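Side-chain contacts in terminal oxygenase component of carbazole 1,9a-dioxygenase (Sphingomonas, PDB 3GKQ), which probably dihydroxylates carbazole at carbons 1 and 9a, the latter the angular position, using electrons relayed through a Rieske [2Fe-2S] cluster to a mononuclear non-heme iron: residues E320-V323 and E324-L327; R16-A19 and P20-A24; F314-E317 and F318-K321. One frame throughout, in Å; residues are numbered along the deposited sequence.

Contact 1: E320-V323 and E324-L327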
loop_
_atom_site.group_PDB
_atom_site.type_symbol
_atom_site.label_atom_id
_atom_site.label_comp_id
_atom_site.label_asym_id
_atom_site.label_seq_id
_atom_site.Cartn_x
_atom_site.Cartn_y
_atom_site.Cartn_z
ATOM N N GLU A 320 -10.804 19.809 32.505
ATOM C CA GLU A 320 -10.488 21.212 32.292
ATOM C C GLU A 320 -9.021 21.623 32.274
ATOM O O GLU A 320 -8.680 22.643 31.679
ATOM C CB GLU A 320 -11.235 22.046 33.334
ATOM C CG GLU A 320 -12.738 22.136 33.086
ATOM C CD GLU A 320 -13.532 22.366 34.362
ATOM O OE1 GLU A 320 -13.052 23.116 35.239
ATOM O OE2 GLU A 320 -14.641 21.800 34.484
ATOM N N LYS A 321 -8.148 20.841 32.897
ATOM C CA LYS A 321 -6.742 21.227 32.941
ATOM C C LYS A 321 -5.715 20.213 32.436
ATOM O O LYS A 321 -5.031 20.449 31.441
ATOM C CB LYS A 321 -6.381 21.629 34.376
ATOM C CG LYS A 321 -4.946 22.103 34.569
ATOM C CD LYS A 321 -4.708 22.502 36.024
ATOM C CE LYS A 321 -3.335 23.124 36.231
ATOM N NZ LYS A 321 -3.134 23.571 37.648
ATOM N N TRP A 322 -5.615 19.090 33.134
ATOM C CA TRP A 322 -4.636 18.061 32.822
ATOM C C TRP A 322 -4.647 17.417 31.437
ATOM O O TRP A 322 -3.587 17.064 30.919
ATOM C CB TRP A 322 -4.695 16.997 33.909
ATOM C CG TRP A 322 -4.476 17.599 35.259
ATOM C CD1 TRP A 322 -5.335 17.577 36.318
ATOM C CD2 TRP A 322 -3.329 18.349 35.686
ATOM N NE1 TRP A 322 -4.797 18.267 37.379
ATOM C CE2 TRP A 322 -3.566 18.752 37.018
ATOM C CE3 TRP A 322 -2.124 18.720 35.070
ATOM C CZ2 TRP A 322 -2.643 19.509 37.751
ATOM C CZ3 TRP A 322 -1.203 19.475 35.799
ATOM C CH2 TRP A 322 -1.472 19.860 37.128
ATOM N N VAL A 323 -5.819 17.263 30.831
ATOM C CA VAL A 323 -5.877 16.659 29.507
ATOM C C VAL A 323 -5.059 17.447 28.482
ATOM O O VAL A 323 -4.210 16.880 27.794
ATOM C CB VAL A 323 -7.341 16.520 29.007
ATOM C CG1 VAL A 323 -7.368 16.235 27.511
ATOM C CG2 VAL A 323 -8.034 15.383 29.749
ATOM N N GLU A 324 -5.294 18.754 28.394
ATOM C CA GLU A 324 -4.573 19.578 27.428
ATOM C C GLU A 324 -3.176 20.014 27.864
ATOM O O GLU A 324 -2.285 20.175 27.028
ATOM C CB GLU A 324 -5.386 20.829 27.078
ATOM C CG GLU A 324 -6.668 20.569 26.305
ATOM C CD GLU A 324 -6.454 19.731 25.052
ATOM O OE1 GLU A 324 -5.391 19.865 24.402
ATOM O OE2 GLU A 324 -7.363 18.943 24.707
ATOM N N LEU A 325 -2.981 20.207 29.164
ATOM C CA LEU A 325 -1.689 20.655 29.677
ATOM C C LEU A 325 -0.633 19.550 29.755
ATOM O O LEU A 325 0.547 19.789 29.487
ATOM C CB LEU A 325 -1.863 21.264 31.072
ATOM C CG LEU A 325 -1.073 22.516 31.488
ATOM C CD1 LEU A 325 -0.740 22.397 32.972
ATOM C CD2 LEU A 325 0.204 22.671 30.681
ATOM N N ALA A 326 -1.055 18.346 30.131
ATOM C CA ALA A 326 -0.115 17.243 30.279
ATOM C C ALA A 326 -0.299 16.089 29.295
ATOM O O ALA A 326 0.588 15.816 28.486
ATOM C CB ALA A 326 -0.175 16.714 31.711
ATOM N N LEU A 327 -1.440 15.408 29.370
ATOM C CA LEU A 327 -1.697 14.271 28.492
ATOM C C LEU A 327 -1.382 14.577 27.032
ATOM O O LEU A 327 -0.854 13.722 26.319
ATOM C CB LEU A 327 -3.143 13.791 28.651
ATOM C CG LEU A 327 -3.514 13.373 30.081
ATOM C CD1 LEU A 327 -4.820 12.585 30.064
ATOM C CD2 LEU A 327 -2.404 12.527 30.682
#
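Trp322 meets Ala326 and Leu327 where helix 308-328 widens into a pi-type turn, a local bulge in which a single carbonyl serves the N-H groups four and five residues ahead. Trp322 O accepts both: Ala326 N, 2.9 Å from Trp322 O, comes in from above the carbonyl plane, 36° out of it, while Leu327 N, 3.1 Å from the same oxygen, lies almost along the C=O axis. One residue earlier the ordinary helical spacing holds, with Leu325 N bonded to Lys321 O at 3.1 Å.

The apolar contacts run along two lines. With Trp322 CG beside its own backbone N (chi1 -56°), the indole brings CZ3 to 4.1 Å from Leu325 CD1, the two side chains crossing at a slant, and Ala326 CB lies near CE3. The straight chain of Lys321 passes over one indole face, its CD 4.0 Å above the ring plane of Trp322 and shifted toward the rim. Beyond the helix, Trp322 packs on Pro277 and Leu281.

On the second line, Val323 and Leu327 pack toward Gln166 of strand 161-170, and Leu327 O accepts a hydrogen bond from Gln299. The helix end lies near the mononuclear iron centre, the side chain of Ala326 about 11 Å from the ion. Val323 divides its two methyls, CG2 going to Leu327 CD1 at 4.3 Å and CG1 to Glu324 OE2 at 3.9 Å.

Contact 2: R16-A19 and P20-A24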
loop_
_atom_site.group_PDB
_atom_site.type_symbol
_atom_site.label_atom_id
_atom_site.label_comp_id
_atom_site.label_asym_id
_atom_site.label_seq_id
_atom_site.Cartn_x
_atom_site.Cartn_y
_atom_site.Cartn_z
ATOM N N ARG A 16 20.732 -12.201 23.441
ATOM C CA ARG A 16 20.314 -13.492 23.978
ATOM C C ARG A 16 19.269 -13.433 25.094
ATOM O O ARG A 16 18.222 -14.069 25.001
ATOM C CB ARG A 16 21.546 -14.256 24.479
ATOM C CG ARG A 16 21.252 -15.658 24.985
ATOM C CD ARG A 16 22.530 -16.334 25.471
ATOM N NE ARG A 16 23.480 -16.526 24.379
ATOM C CZ ARG A 16 24.724 -16.968 24.535
ATOM N NH1 ARG A 16 25.184 -17.268 25.747
ATOM N NH2 ARG A 16 25.511 -17.106 23.477
ATOM N N ALA A 17 19.560 -12.676 26.146
ATOM C CA ALA A 17 18.660 -12.561 27.288
ATOM C C ALA A 17 17.278 -11.978 26.989
ATOM O O ALA A 17 16.374 -12.090 27.816
ATOM C CB ALA A 17 19.334 -11.762 28.401
ATOM N N TRP A 18 17.101 -11.341 25.834
ATOM C CA TRP A 18 15.781 -10.808 25.506
ATOM C C TRP A 18 15.275 -11.176 24.119
ATOM O O TRP A 18 14.516 -10.429 23.503
ATOM C CB TRP A 18 15.705 -9.285 25.709
ATOM C CG TRP A 18 16.978 -8.520 25.559
ATOM C CD1 TRP A 18 17.972 -8.390 26.487
ATOM C CD2 TRP A 18 17.371 -7.732 24.437
ATOM N NE1 TRP A 18 18.958 -7.566 26.012
ATOM C CE2 TRP A 18 18.615 -7.146 24.751
ATOM C CE3 TRP A 18 16.791 -7.458 23.190
ATOM C CZ2 TRP A 18 19.295 -6.305 23.865
ATOM C CZ3 TRP A 18 17.466 -6.620 22.307
ATOM C CH2 TRP A 18 18.706 -6.055 22.652
ATOM N N ALA A 19 15.674 -12.351 23.643
ATOM C CA ALA A 19 15.243 -12.830 22.335
ATOM C C ALA A 19 13.716 -12.949 22.246
ATOM O O ALA A 19 13.126 -12.612 21.225
ATOM C CB ALA A 19 15.893 -14.174 22.033
ATOM N N PRO A 20 13.056 -13.438 23.312
ATOM C CA PRO A 20 11.593 -13.561 23.257
ATOM C C PRO A 20 10.914 -12.205 23.033
ATOM O O PRO A 20 9.931 -12.102 22.302
ATOM C CB PRO A 20 11.245 -14.163 24.617
ATOM C CG PRO A 20 12.461 -14.985 24.942
ATOM C CD PRO A 20 13.587 -14.051 24.541
ATOM N N TYR A 21 11.449 -11.173 23.676
ATOM C CA TYR A 21 10.921 -9.819 23.552
ATOM C C TYR A 21 11.034 -9.388 22.095
ATOM O O TYR A 21 10.130 -8.753 21.549
ATOM C CB TYR A 21 11.723 -8.872 24.452
ATOM C CG TYR A 21 11.317 -7.417 24.403
ATOM C CD1 TYR A 21 10.147 -6.976 25.019
ATOM C CD2 TYR A 21 12.135 -6.469 23.787
ATOM C CE1 TYR A 21 9.804 -5.627 25.033
ATOM C CE2 TYR A 21 11.802 -5.114 23.793
ATOM C CZ TYR A 21 10.640 -4.700 24.421
ATOM O OH TYR A 21 10.330 -3.361 24.463
ATOM N N ILE A 22 12.151 -9.737 21.467
ATOM C CA ILE A 22 12.367 -9.403 20.065
ATOM C C ILE A 22 11.299 -10.048 19.177
ATOM O O ILE A 22 10.878 -9.462 18.178
ATOM C CB ILE A 22 13.765 -9.863 19.596
ATOM C CG1 ILE A 22 14.837 -8.988 20.256
ATOM C CG2 ILE A 22 13.867 -9.777 18.070
ATOM C CD1 ILE A 22 16.255 -9.426 19.968
ATOM N N ASP A 23 10.857 -11.248 19.546
ATOM C CA ASP A 23 9.835 -11.953 18.768
ATOM C C ASP A 23 8.403 -11.525 19.090
ATOM O O ASP A 23 7.486 -11.819 18.320
ATOM C CB ASP A 23 9.933 -13.469 18.982
ATOM C CG ASP A 23 11.200 -14.062 18.402
ATOM O OD1 ASP A 23 11.533 -13.742 17.238
ATOM O OD2 ASP A 23 11.858 -14.859 19.105
ATOM N N ALA A 24 8.216 -10.835 20.213
ATOM C CA ALA A 24 6.883 -10.414 20.656
ATOM C C ALA A 24 6.306 -9.192 19.947
ATOM O O ALA A 24 5.841 -8.250 20.591
ATOM C CB ALA A 24 6.901 -10.168 22.160
#
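Trp18 and Ile22 make the tight side of this short N-terminal turn, where Trp18 occupies the N-cap position of helix 19-23. Ile22 CD1 reaches the benzo part of the indole, 3.8 Å from both CE3 and CZ3 of Trp18. It can do so because CG1 of Ile22 is turned beside its own backbone N (chi1 -70°), back toward the start of the helix. Under this packing Ile22 N bonds to Trp18 O at 3.2 Å, in the carbonyl plane, and Tyr21 CB presses on the same oxygen at 3.3 Å. Arg367 adds a cation-pi contact to the Trp18 ring, and Tyr21 reaches past Trp351 and Trp366 to give its OH a hydrogen bond with Glu179. Pro20 sits in the first turn, where its missing N-H costs the helix no bond; its CD makes a tight spot with its chain neighbour, 3.4 Å from Ala19 CB.

The solvent side is looser. Asp23 N closes the turn on Ala19 O at 3.1 Å, but the Asp23 side chain is exposed, its OD2 3.3 Å from Ala19 O. Two such acceptors would probably repel slightly, which implies that the carboxylate adds no grip here and the turn rests on the Trp18-Ile22 packing, the backbone bonds and the outer partners of Tyr21.

Contact 3: F314-E317 and F318-K321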
loop_
_atom_site.group_PDB
_atom_site.type_symbol
_atom_site.label_atom_id
_atom_site.label_comp_id
_atom_site.label_asym_id
_atom_site.label_seq_id
_atom_site.Cartn_x
_atom_site.Cartn_y
_atom_site.Cartn_z
ATOM N N PHE A 314 -11.681 16.297 41.120
ATOM C CA PHE A 314 -10.600 15.778 40.290
ATOM C C PHE A 314 -11.099 15.565 38.864
ATOM O O PHE A 314 -10.445 15.956 37.898
ATOM C CB PHE A 314 -10.079 14.456 40.862
ATOM C CG PHE A 314 -9.111 13.742 39.956
ATOM C CD1 PHE A 314 -8.030 14.422 39.397
ATOM C CD2 PHE A 314 -9.274 12.391 39.667
ATOM C CE1 PHE A 314 -7.131 13.766 38.559
ATOM C CE2 PHE A 314 -8.376 11.727 38.830
ATOM C CZ PHE A 314 -7.304 12.416 38.278
ATOM N N GLU A 315 -12.266 14.946 38.744
ATOM C CA GLU A 315 -12.865 14.679 37.445
ATOM C C GLU A 315 -12.923 15.975 36.637
ATOM O O GLU A 315 -12.612 15.989 35.445
ATOM C CB GLU A 315 -14.272 14.106 37.645
ATOM C CG GLU A 315 -14.951 13.554 36.400
ATOM C CD GLU A 315 -15.307 14.625 35.391
ATOM O OE1 GLU A 315 -15.747 15.719 35.808
ATOM O OE2 GLU A 315 -15.163 14.368 34.177
ATOM N N ALA A 316 -13.308 17.066 37.297
ATOM C CA ALA A 316 -13.407 18.365 36.640
ATOM C C ALA A 316 -12.031 18.903 36.258
ATOM O O ALA A 316 -11.844 19.438 35.165
ATOM C CB ALA A 316 -14.121 19.361 37.553
ATOM N N GLU A 317 -11.071 18.762 37.165
ATOM C CA GLU A 317 -9.716 19.234 36.915
ATOM C C GLU A 317 -9.076 18.432 35.780
ATOM O O GLU A 317 -8.324 18.978 34.968
ATOM C CB GLU A 317 -8.878 19.110 38.193
ATOM C CG GLU A 317 -7.460 19.625 38.051
ATOM C CD GLU A 317 -6.706 19.639 39.367
ATOM O OE1 GLU A 317 -6.626 18.575 40.020
ATOM O OE2 GLU A 317 -6.190 20.715 39.747
ATOM N N PHE A 318 -9.381 17.136 35.733
ATOM C CA PHE A 318 -8.855 16.249 34.696
ATOM C C PHE A 318 -9.254 16.782 33.324
ATOM O O PHE A 318 -8.409 17.002 32.455
ATOM C CB PHE A 318 -9.416 14.833 34.874
ATOM C CG PHE A 318 -9.041 13.882 33.763
ATOM C CD1 PHE A 318 -7.770 13.315 33.709
ATOM C CD2 PHE A 318 -9.955 13.574 32.758
ATOM C CE1 PHE A 318 -7.414 12.452 32.669
ATOM C CE2 PHE A 318 -9.609 12.712 31.712
ATOM C CZ PHE A 318 -8.333 12.151 31.670
ATOM N N ARG A 319 -10.555 16.994 33.148
ATOM C CA ARG A 319 -11.106 17.491 31.893
ATOM C C ARG A 319 -10.673 18.907 31.541
ATOM O O ARG A 319 -10.229 19.179 30.426
ATOM C CB ARG A 319 -12.637 17.456 31.944
ATOM C CG ARG A 319 -13.256 16.088 31.709
ATOM C CD ARG A 319 -14.769 16.104 31.951
ATOM N NE ARG A 319 -15.387 17.350 31.507
ATOM C CZ ARG A 319 -15.663 18.377 32.307
ATOM N NH1 ARG A 319 -15.382 18.308 33.603
ATOM N NH2 ARG A 319 -16.208 19.481 31.811
ATOM N N GLU A 320 -10.804 19.809 32.505
ATOM C CA GLU A 320 -10.488 21.212 32.292
ATOM C C GLU A 320 -9.021 21.623 32.274
ATOM O O GLU A 320 -8.680 22.643 31.679
ATOM C CB GLU A 320 -11.235 22.046 33.334
ATOM C CG GLU A 320 -12.738 22.136 33.086
ATOM C CD GLU A 320 -13.532 22.366 34.362
ATOM O OE1 GLU A 320 -13.052 23.116 35.239
ATOM O OE2 GLU A 320 -14.641 21.800 34.484
ATOM N N LYS A 321 -8.148 20.841 32.897
ATOM C CA LYS A 321 -6.742 21.227 32.941
ATOM C C LYS A 321 -5.715 20.213 32.436
ATOM O O LYS A 321 -5.031 20.449 31.441
ATOM C CB LYS A 321 -6.381 21.629 34.376
ATOM C CG LYS A 321 -4.946 22.103 34.569
ATOM C CD LYS A 321 -4.708 22.502 36.024
ATOM C CE LYS A 321 -3.335 23.124 36.231
ATOM N NZ LYS A 321 -3.134 23.571 37.648
HETATM O O HOH W 1 -3.738 21.949 40.235
#
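Glu315 and Arg319, one turn apart on helix 308-328, form the salt bridge of this contact: NH1 of Arg319 lies 3.4 Å from OE1 of Glu315. The hydrogen bond in it is weak, bent to 133° at the hydrogen; the carboxylate and guanidinium planes are nearly parallel, 12° apart, but OE1 approaches the guanidinium obliquely. Arg319 NH1 also has a long link of 3.7 Å to Glu320 OE2, which makes a three-residue network on the helix surface. A bend at chi3 of Arg319 (37°) turns the guanidinium round the helix toward Ala316, whose CA lies at its edge, 3.6 Å from NH1. With an alanine at Glu315, Arg319 would probably be left with just the long link to Glu320 in this network, its head freer to swing.

Further round the helix, a water bridges Glu317 and Lys321, 2.8 Å from Glu317 OE2 and 3.1 Å from Lys321 NZ. Both chains are extended to reach it, while the other oxygen of Glu317, OE1, pairs with Arg303.

Underneath, backbone bonds set the spacing of these side chains: Phe318 N to Phe314 O at 2.7 Å, Arg319 N to Glu315 O, and Glu320 N to Ala316 O at 2.9 Å. Phe314 and Phe318 occupy the buried side, both rings meeting His164 of strand 161-170 and both side chains packing on Leu301 of strand 294-304.

In the fold
From the N terminus, contact 2 comes first, at the turn leading into helix 19-23, and joins that short helix to helix 174-181 and to the C-terminal helices 349-353 and 361-373. Contacts 3 and 1 follow much later, in succession on helix 308-328, sharing Glu320 and Lys321. All three are local, so none closes a long loop and none encloses or crosses another. Contacts 1 and 3 touch: Val323 N probably bonds to Phe318 O at 3.1 Å, and Leu327 packs on the Phe318 ring. Together they set helix 308-328 against strands 161-170 and 294-304 of the antiparallel sheet. Contact 2 lies across the chain's centre, about 36 Å from contact 1 between centres.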